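Local coordinates for uncharacterized protein AF_0924 (Archaeoglobus fulgidus, PDB 3DT5) that is of unknown function but is probably held at the cell membrane, this chain being its C-terminal domain, at residues Ile19-Leu23 with Val108-Tyr112; Leu98-Trp102 with Pro123-Trp128. One frame throughout, in Å; residues are numbered along the deposited sequence.

Both contacts use the long helix 88-116, and their centres lie about 16 Å apart. Contact 1 lies toward the C-terminal end of that helix, where helix 16-35 packs nearly antiparallel against it; contact 2 lies further back, where the loop running from helix 88-116 to strand 130-131 returns along it. In chain order the segments alternate: 19-23, 98-102, 108-112, 123-128. The two sites also meet directly, L109 CD1 packing against P123 CD at 3.6 Å. One helix thus carries the N-terminal helix and the C-terminal tail, tying both ends of this mostly helical domain to the same element. Contact 2 is the nearer to the centre of the chain.

Contact 1. Residues Ile19-Leu23 with Val108-Tyr112; sequences IEDRL and VLKEY. With EDO (1,2-ethanediol), chain C.
I19-L23 and V108-Y112 run nearly antiparallel, their short helical axes 10.2 Å apart at closest and 152° between directions. V108 sits at the middle: its CG1 meets L23 CD2 at 3.5 Å and also packs on I19 CG1, both neighbours sliding past it in the opposite direction. I19 spreads over the next turn, CD1 on E111 CB and CG2 at the edge of the Y112 ring, 3.7 Å from Y112 CD1. Y112 holds CG anti to its own nitrogen (chi1 178°), which carries the ring toward E20. There, in the E20 conformer given (one of two), the Y112 hydroxyl donates to E20 OE2 at 2.9 Å, on the anti side of the carboxylate, with E20 CG against Y112 CE1. A phenylalanine in its place would probably keep the packing on I19 but leave E20 OE2, in this conformer, without its donor. On the other flank the R22 guanidinium lays one face over V108 CG2, while its NH1 and NH2 grip O2 of a 1,2-ethanediol, probably from the crystallisation liquor; R22 NE bonds L57 O. Polar groups thus line both margins of a seam held chiefly by apolar packing of I19, L23 and V108 together with the Y112 ring.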
ATOM      1  N   ILE A  19      -2.752  12.895  11.157  1.00 39.14           N
ATOM      2  CA  ILE A  19      -2.398  12.715   9.755  1.00 40.33           C
ATOM      3  C   ILE A  19      -1.050  11.963   9.589  1.00 40.02           C
ATOM      4  O   ILE A  19      -0.944  11.077   8.728  1.00 40.53           O
ATOM      5  CB  ILE A  19      -2.523  14.057   9.010  1.00 41.46           C
ATOM      6  CG1 ILE A  19      -2.323  13.906   7.504  1.00 45.07           C
ATOM      7  CG2 ILE A  19      -1.641  15.137   9.606  1.00 42.11           C
ATOM      8  CD1 ILE A  19      -3.428  14.728   6.766  1.00 47.24           C
ATOM      9  N   GLU A  20      -0.084  12.246  10.458  1.00 39.01           N
ATOM     10  CA  GLU A  20       1.195  11.515  10.484  0.60 38.80           C
ATOM     11  C   GLU A  20       0.974  10.014  10.725  1.00 39.64           C
ATOM     12  O   GLU A  20       1.642   9.201  10.107  1.00 40.30           O
ATOM     13  CB  GLU A  20       2.159  12.099  11.535  0.60 38.47           C
ATOM     14  CG  GLU A  20       2.843  13.443  11.128  0.60 37.60           C
ATOM     15  CD  GLU A  20       3.520  14.209  12.304  0.60 37.09           C
ATOM     16  OE1 GLU A  20       3.660  13.639  13.407  0.60 34.23           O
ATOM     17  OE2 GLU A  20       3.916  15.396  12.124  0.60 33.27           O
ATOM     18  N   ASP A  21       0.037   9.650  11.617  1.00 39.76           N
ATOM     19  CA  ASP A  21      -0.274   8.231  11.901  1.00 40.53           C
ATOM     20  C   ASP A  21      -0.837   7.521  10.653  1.00 41.49           C
ATOM     21  O   ASP A  21      -0.509   6.367  10.421  1.00 42.31           O
ATOM     22  CB  ASP A  21      -1.272   8.038  13.046  1.00 40.15           C
ATOM     23  CG  ASP A  21      -0.689   8.364  14.412  1.00 41.80           C
ATOM     24  OD1 ASP A  21       0.547   8.498  14.529  1.00 42.87           O
ATOM     25  OD2 ASP A  21      -1.476   8.490  15.372  1.00 43.99           O
ATOM     26  N   ARG A  22      -1.686   8.198   9.884  1.00 40.52           N
ATOM     27  CA  ARG A  22      -2.192   7.603   8.657  1.00 41.59           C
ATOM     28  C   ARG A  22      -1.005   7.300   7.708  1.00 41.85           C
ATOM     29  O   ARG A  22      -0.923   6.186   7.160  1.00 42.51           O
ATOM     30  CB  ARG A  22      -3.235   8.509   7.977  1.00 38.29           C
ATOM     31  CG  ARG A  22      -4.489   8.798   8.806  1.00 40.97           C
ATOM     32  CD  ARG A  22      -5.458   9.636   7.911  1.00 41.78           C
ATOM     33  NE  ARG A  22      -6.109   8.781   6.917  1.00 40.16           N
ATOM     34  CZ  ARG A  22      -6.690   9.201   5.787  1.00 40.71           C
ATOM     35  NH1 ARG A  22      -6.817  10.497   5.494  1.00 39.72           N
ATOM     36  NH2 ARG A  22      -7.221   8.307   4.971  1.00 39.54           N
ATOM     37  N   LEU A  23      -0.143   8.285   7.459  1.00 41.38           N
ATOM     38  CA  LEU A  23       1.023   8.093   6.594  1.00 41.41           C
ATOM     39  C   LEU A  23       1.948   7.000   7.114  1.00 41.11           C
ATOM     40  O   LEU A  23       2.375   6.106   6.360  1.00 40.78           O
ATOM     41  CB  LEU A  23       1.820   9.391   6.421  1.00 40.95           C
ATOM     42  CG  LEU A  23       1.027  10.512   5.729  1.00 43.73           C
ATOM     43  CD1 LEU A  23       1.820  11.832   5.831  1.00 42.15           C
ATOM     44  CD2 LEU A  23       0.745  10.169   4.248  1.00 40.28           C
ATOM     45  N   VAL A 108      -3.078  12.716   0.908  1.00 39.79           N
ATOM     46  CA  VAL A 108      -2.808  12.832   2.354  1.00 40.58           C
ATOM     47  C   VAL A 108      -1.494  13.591   2.566  1.00 41.54           C
ATOM     48  O   VAL A 108      -1.380  14.445   3.472  1.00 42.63           O
ATOM     49  CB  VAL A 108      -2.805  11.431   3.074  1.00 40.13           C
ATOM     50  CG1 VAL A 108      -2.450  11.583   4.578  1.00 41.57           C
ATOM     51  CG2 VAL A 108      -4.195  10.785   2.964  1.00 40.83           C
ATOM     52  N   LEU A 109      -0.495  13.320   1.735  1.00 42.45           N
ATOM     53  CA  LEU A 109       0.749  14.123   1.811  1.00 44.64           C
ATOM     54  C   LEU A 109       0.442  15.638   1.626  1.00 45.49           C
ATOM     55  O   LEU A 109       0.940  16.467   2.402  1.00 46.77           O
ATOM     56  CB  LEU A 109       1.727  13.707   0.719  1.00 44.15           C
ATOM     57  CG  LEU A 109       2.736  12.645   1.040  1.00 45.69           C
ATOM     58  CD1 LEU A 109       3.710  12.605  -0.129  1.00 47.61           C
ATOM     59  CD2 LEU A 109       3.449  13.025   2.361  1.00 46.38           C
ATOM     60  N   LYS A 110      -0.342  15.977   0.586  1.00 47.08           N
ATOM     61  CA  LYS A 110      -0.738  17.403   0.313  1.00 48.45           C
ATOM     62  C   LYS A 110      -1.449  18.005   1.527  1.00 47.49           C
ATOM     63  O   LYS A 110      -1.158  19.130   1.935  1.00 46.62           O
ATOM     64  CB  LYS A 110      -1.621  17.577  -0.934  1.00 48.55           C
ATOM     65  CG  LYS A 110      -1.025  17.106  -2.279  1.00 52.26           C
ATOM     66  CD  LYS A 110      -1.902  17.505  -3.531  1.00 52.72           C
ATOM     67  CE  LYS A 110      -2.107  16.324  -4.576  1.00 57.46           C
ATOM     68  NZ  LYS A 110      -3.479  15.514  -4.467  1.00 55.14           N
ATOM     69  N   GLU A 111      -2.364  17.232   2.113  1.00 46.04           N
ATOM     70  CA  GLU A 111      -3.086  17.654   3.313  1.00 45.94           C
ATOM     71  C   GLU A 111      -2.159  17.876   4.519  1.00 47.35           C
ATOM     72  O   GLU A 111      -2.359  18.815   5.322  1.00 47.42           O
ATOM     73  CB  GLU A 111      -4.177  16.626   3.623  1.00 45.00           C
ATOM     74  CG  GLU A 111      -5.218  16.610   2.490  1.00 43.46           C
ATOM     75  CD  GLU A 111      -6.322  15.584   2.704  1.00 43.29           C
ATOM     76  OE1 GLU A 111      -6.030  14.469   3.220  1.00 43.10           O
ATOM     77  OE2 GLU A 111      -7.459  15.871   2.317  1.00 42.95           O
ATOM     78  N   TYR A 112      -1.159  17.011   4.648  1.00 47.58           N
ATOM     79  CA  TYR A 112      -0.170  17.157   5.691  1.00 49.41           C
ATOM     80  C   TYR A 112       0.583  18.493   5.547  1.00 50.57           C
ATOM     81  O   TYR A 112       0.766  19.219   6.534  1.00 50.51           O
ATOM     82  CB  TYR A 112       0.838  15.990   5.648  1.00 51.40           C
ATOM     83  CG  TYR A 112       1.892  16.195   6.721  1.00 53.20           C
ATOM     84  CD1 TYR A 112       1.619  15.863   8.045  1.00 52.62           C
ATOM     85  CD2 TYR A 112       3.112  16.809   6.425  1.00 56.43           C
ATOM     86  CE1 TYR A 112       2.543  16.080   9.053  1.00 54.30           C
ATOM     87  CE2 TYR A 112       4.066  17.040   7.436  1.00 56.42           C
ATOM     88  CZ  TYR A 112       3.750  16.668   8.747  1.00 55.68           C
ATOM     89  OH  TYR A 112       4.642  16.875   9.777  1.00 57.91           O
TER
HETATM   90  C1  EDO C 302      -7.013  11.165   1.218  1.00 37.15           C
HETATM   91  O1  EDO C 302      -8.100  11.617   0.413  1.00 37.46           O
HETATM   92  C2  EDO C 302      -7.412   9.789   1.769  1.00 33.96           C
HETATM   93  O2  EDO C 302      -8.237  10.014   2.881  1.00 33.73           O

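Contact 2. Residues Leu98-Trp102 with Pro123-Trp128; sequences LDVLW and PEKPDW
W102 CB lies at the edge of the W128 indole, near its plane, 3.9 Å from W128 CZ2; the loop 123-128 covers one face of W102 and sends its own W128 back against the helix. K125 stretches across that W102 face in a fully extended chain, its CG standing 3.6 Å from the centroid of the five-membered ring and only 7° off the normal, a CH-pi contact. P126 CD makes a second one over the six-membered ring of W102, while P123 O comes to the rim in the ring plane and P123 CG touches W102 CH2.

W128 turns one face to the helix, with L98 CB over it, 3.7 Å from the centroid of the W128 five-membered ring in another CH-pi contact.

D99 ties the two halves together. Its CG stands anti to the carbonyl carbon (chi1 -77°), which brings OD1 within reach of both K125 and W128: D99 OD1 takes the salt bridge from K125 NZ at 2.6 Å and the indole N-H of W128 NE1 at 3.0 Å. The latter bond is nearly straight, 161° at the hydrogen, and lies close to the W128 plane. The two donors approach OD1 from opposite faces of the carboxylate plane, which should restrain its rotation. A water joins K125 NZ to D99 O, giving the ammonium a second link to the same residue.

P123-W128 is extended, with backbone angles near polyproline II, as its two prolines favour, and without helix or strand hydrogen bonding. This is a proline-containing C-terminal segment laid along a helix, secured by CH-pi packing on both tryptophans and by D99 joining K125 and W128, just before the chain enters strand 130-131 of the small mixed sheet.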
ATOM      1  N   LEU A  98      -3.708  -0.707  -5.571  1.00 36.37           N
ATOM      2  CA  LEU A  98      -2.432  -0.008  -5.381  1.00 37.28           C
ATOM      3  C   LEU A  98      -2.444   1.364  -6.050  1.00 36.74           C
ATOM      4  O   LEU A  98      -1.926   2.330  -5.483  1.00 37.08           O
ATOM      5  CB  LEU A  98      -1.221  -0.847  -5.872  1.00 35.86           C
ATOM      6  CG  LEU A  98      -0.982  -2.101  -5.014  1.00 35.03           C
ATOM      7  CD1 LEU A  98       0.030  -3.033  -5.702  1.00 37.38           C
ATOM      8  CD2 LEU A  98      -0.472  -1.684  -3.665  1.00 35.66           C
ATOM      9  N   ASP A  99      -3.060   1.449  -7.218  1.00 37.53           N
ATOM     10  CA  ASP A  99      -3.166   2.750  -7.933  1.00 38.84           C
ATOM     11  C   ASP A  99      -4.023   3.745  -7.138  1.00 38.97           C
ATOM     12  O   ASP A  99      -3.668   4.938  -7.006  1.00 39.76           O
ATOM     13  CB  ASP A  99      -3.710   2.539  -9.330  1.00 38.47           C
ATOM     14  CG  ASP A  99      -2.641   1.986 -10.314  1.00 42.84           C
ATOM     15  OD1 ASP A  99      -1.393   2.130 -10.066  1.00 43.64           O
ATOM     16  OD2 ASP A  99      -3.074   1.433 -11.357  1.00 46.57           O
ATOM     17  N   VAL A 100      -5.145   3.249  -6.593  1.00 37.90           N
ATOM     18  CA  VAL A 100      -5.960   4.065  -5.660  1.00 37.30           C
ATOM     19  C   VAL A 100      -5.192   4.439  -4.380  1.00 37.08           C
ATOM     20  O   VAL A 100      -5.268   5.579  -3.940  1.00 37.09           O
ATOM     21  CB  VAL A 100      -7.317   3.390  -5.286  1.00 36.51           C
ATOM     22  CG1 VAL A 100      -8.098   4.261  -4.301  1.00 35.32           C
ATOM     23  CG2 VAL A 100      -8.163   3.201  -6.560  1.00 38.67           C
ATOM     24  N   LEU A 101      -4.489   3.483  -3.780  1.00 36.60           N
ATOM     25  CA  LEU A 101      -3.638   3.764  -2.624  1.00 37.02           C
ATOM     26  C   LEU A 101      -2.639   4.914  -2.892  1.00 38.85           C
ATOM     27  O   LEU A 101      -2.440   5.829  -2.064  1.00 39.32           O
ATOM     28  CB  LEU A 101      -2.862   2.483  -2.288  1.00 36.95           C
ATOM     29  CG  LEU A 101      -1.715   2.535  -1.239  1.00 37.47           C
ATOM     30  CD1 LEU A 101      -2.303   2.733   0.127  1.00 37.25           C
ATOM     31  CD2 LEU A 101      -0.922   1.181  -1.301  1.00 36.42           C
ATOM     32  N   TRP A 102      -2.000   4.865  -4.064  1.00 39.59           N
ATOM     33  CA  TRP A 102      -1.032   5.890  -4.428  1.00 40.36           C
ATOM     34  C   TRP A 102      -1.743   7.252  -4.563  1.00 39.92           C
ATOM     35  O   TRP A 102      -1.295   8.266  -4.021  1.00 39.63           O
ATOM     36  CB  TRP A 102      -0.315   5.533  -5.740  1.00 40.47           C
ATOM     37  CG  TRP A 102       0.721   6.597  -6.058  1.00 41.19           C
ATOM     38  CD1 TRP A 102       0.635   7.617  -7.008  1.00 42.33           C
ATOM     39  CD2 TRP A 102       1.949   6.801  -5.359  1.00 40.74           C
ATOM     40  NE1 TRP A 102       1.778   8.400  -6.941  1.00 41.19           N
ATOM     41  CE2 TRP A 102       2.595   7.922  -5.950  1.00 42.55           C
ATOM     42  CE3 TRP A 102       2.605   6.107  -4.326  1.00 40.88           C
ATOM     43  CZ2 TRP A 102       3.840   8.386  -5.507  1.00 40.52           C
ATOM     44  CZ3 TRP A 102       3.853   6.583  -3.887  1.00 42.23           C
ATOM     45  CH2 TRP A 102       4.449   7.701  -4.484  1.00 42.88           C
ATOM     46  N   PRO A 123       6.634  12.651  -4.191  1.00 35.34           N
ATOM     47  CA  PRO A 123       7.473  11.572  -4.700  1.00 35.25           C
ATOM     48  C   PRO A 123       6.938  11.083  -6.025  1.00 36.46           C
ATOM     49  O   PRO A 123       5.766  11.264  -6.298  1.00 36.58           O
ATOM     50  CB  PRO A 123       7.344  10.484  -3.631  1.00 35.48           C
ATOM     51  CG  PRO A 123       6.053  10.754  -2.925  1.00 34.74           C
ATOM     52  CD  PRO A 123       5.829  12.242  -3.016  1.00 35.08           C
ATOM     53  N   GLU A 124       7.792  10.482  -6.846  1.00 38.30           N
ATOM     54  CA  GLU A 124       7.397   9.871  -8.119  1.00 40.41           C
ATOM     55  C   GLU A 124       6.731   8.518  -7.836  1.00 39.60           C
ATOM     56  O   GLU A 124       7.057   7.870  -6.876  1.00 39.34           O
ATOM     57  CB  GLU A 124       8.626   9.655  -8.999  1.00 40.53           C
ATOM     58  CG  GLU A 124       9.357  10.962  -9.337  1.00 47.72           C
ATOM     59  CD  GLU A 124       8.562  11.848 -10.305  1.00 56.92           C
ATOM     60  OE1 GLU A 124       7.832  12.777  -9.849  1.00 60.34           O
ATOM     61  OE2 GLU A 124       8.673  11.622 -11.537  1.00 61.35           O
ATOM     62  N   LYS A 125       5.786   8.106  -8.667  1.00 40.54           N
ATOM     63  CA  LYS A 125       5.084   6.850  -8.417  1.00 40.93           C
ATOM     64  C   LYS A 125       6.014   5.664  -8.666  1.00 41.65           C
ATOM     65  O   LYS A 125       6.643   5.613  -9.725  1.00 40.44           O
ATOM     66  CB  LYS A 125       3.883   6.741  -9.344  1.00 41.96           C
ATOM     67  CG  LYS A 125       2.971   5.555  -8.981  1.00 41.31           C
ATOM     68  CD  LYS A 125       1.770   5.518  -9.920  1.00 45.86           C
ATOM     69  CE  LYS A 125       1.034   4.194  -9.765  1.00 44.67           C
ATOM     70  NZ  LYS A 125      -0.202   4.352 -10.595  1.00 47.27           N
ATOM     71  N   PRO A 126       6.075   4.686  -7.731  1.00 42.00           N
ATOM     72  CA  PRO A 126       6.957   3.557  -8.052  1.00 43.00           C
ATOM     73  C   PRO A 126       6.284   2.506  -8.951  1.00 44.22           C
ATOM     74  O   PRO A 126       5.045   2.536  -9.140  1.00 45.35           O
ATOM     75  CB  PRO A 126       7.259   2.946  -6.672  1.00 42.62           C
ATOM     76  CG  PRO A 126       6.001   3.179  -5.904  1.00 42.83           C
ATOM     77  CD  PRO A 126       5.406   4.508  -6.418  1.00 41.63           C
ATOM     78  N   ASP A 127       7.092   1.593  -9.493  1.00 43.19           N
ATOM     79  CA  ASP A 127       6.594   0.402 -10.160  1.00 43.55           C
ATOM     80  C   ASP A 127       6.091  -0.540  -9.079  1.00 42.21           C
ATOM     81  O   ASP A 127       6.770  -0.755  -8.100  1.00 42.96           O
ATOM     82  CB  ASP A 127       7.730  -0.269 -10.966  1.00 43.33           C
ATOM     83  CG  ASP A 127       8.250   0.643 -12.064  1.00 46.78           C
ATOM     84  OD1 ASP A 127       7.454   1.455 -12.566  1.00 47.44           O
ATOM     85  OD2 ASP A 127       9.447   0.589 -12.405  1.00 51.81           O
ATOM     86  N   TRP A 128       4.910  -1.115  -9.274  1.00 41.99           N
ATOM     87  CA  TRP A 128       4.386  -2.111  -8.332  1.00 41.10           C
ATOM     88  C   TRP A 128       5.106  -3.442  -8.589  1.00 41.08           C
ATOM     89  O   TRP A 128       5.273  -3.850  -9.753  1.00 42.11           O
ATOM     90  CB  TRP A 128       2.889  -2.258  -8.521  1.00 41.84           C
ATOM     91  CG  TRP A 128       2.162  -0.962  -8.277  1.00 41.84           C
ATOM     92  CD1 TRP A 128       1.258  -0.355  -9.104  1.00 43.00           C
ATOM     93  CD2 TRP A 128       2.296  -0.118  -7.120  1.00 41.33           C
ATOM     94  NE1 TRP A 128       0.795   0.816  -8.520  1.00 42.02           N
ATOM     95  CE2 TRP A 128       1.419   0.983  -7.304  1.00 42.63           C
ATOM     96  CE3 TRP A 128       3.031  -0.208  -5.924  1.00 39.74           C
ATOM     97  CZ2 TRP A 128       1.267   1.989  -6.327  1.00 41.92           C
ATOM     98  CZ3 TRP A 128       2.868   0.797  -4.939  1.00 42.23           C
ATOM     99  CH2 TRP A 128       2.004   1.879  -5.164  1.00 40.85           C
TER
HETATM  100  O   HOH W   1      -2.230   6.008  -9.036  1.00 46.18           O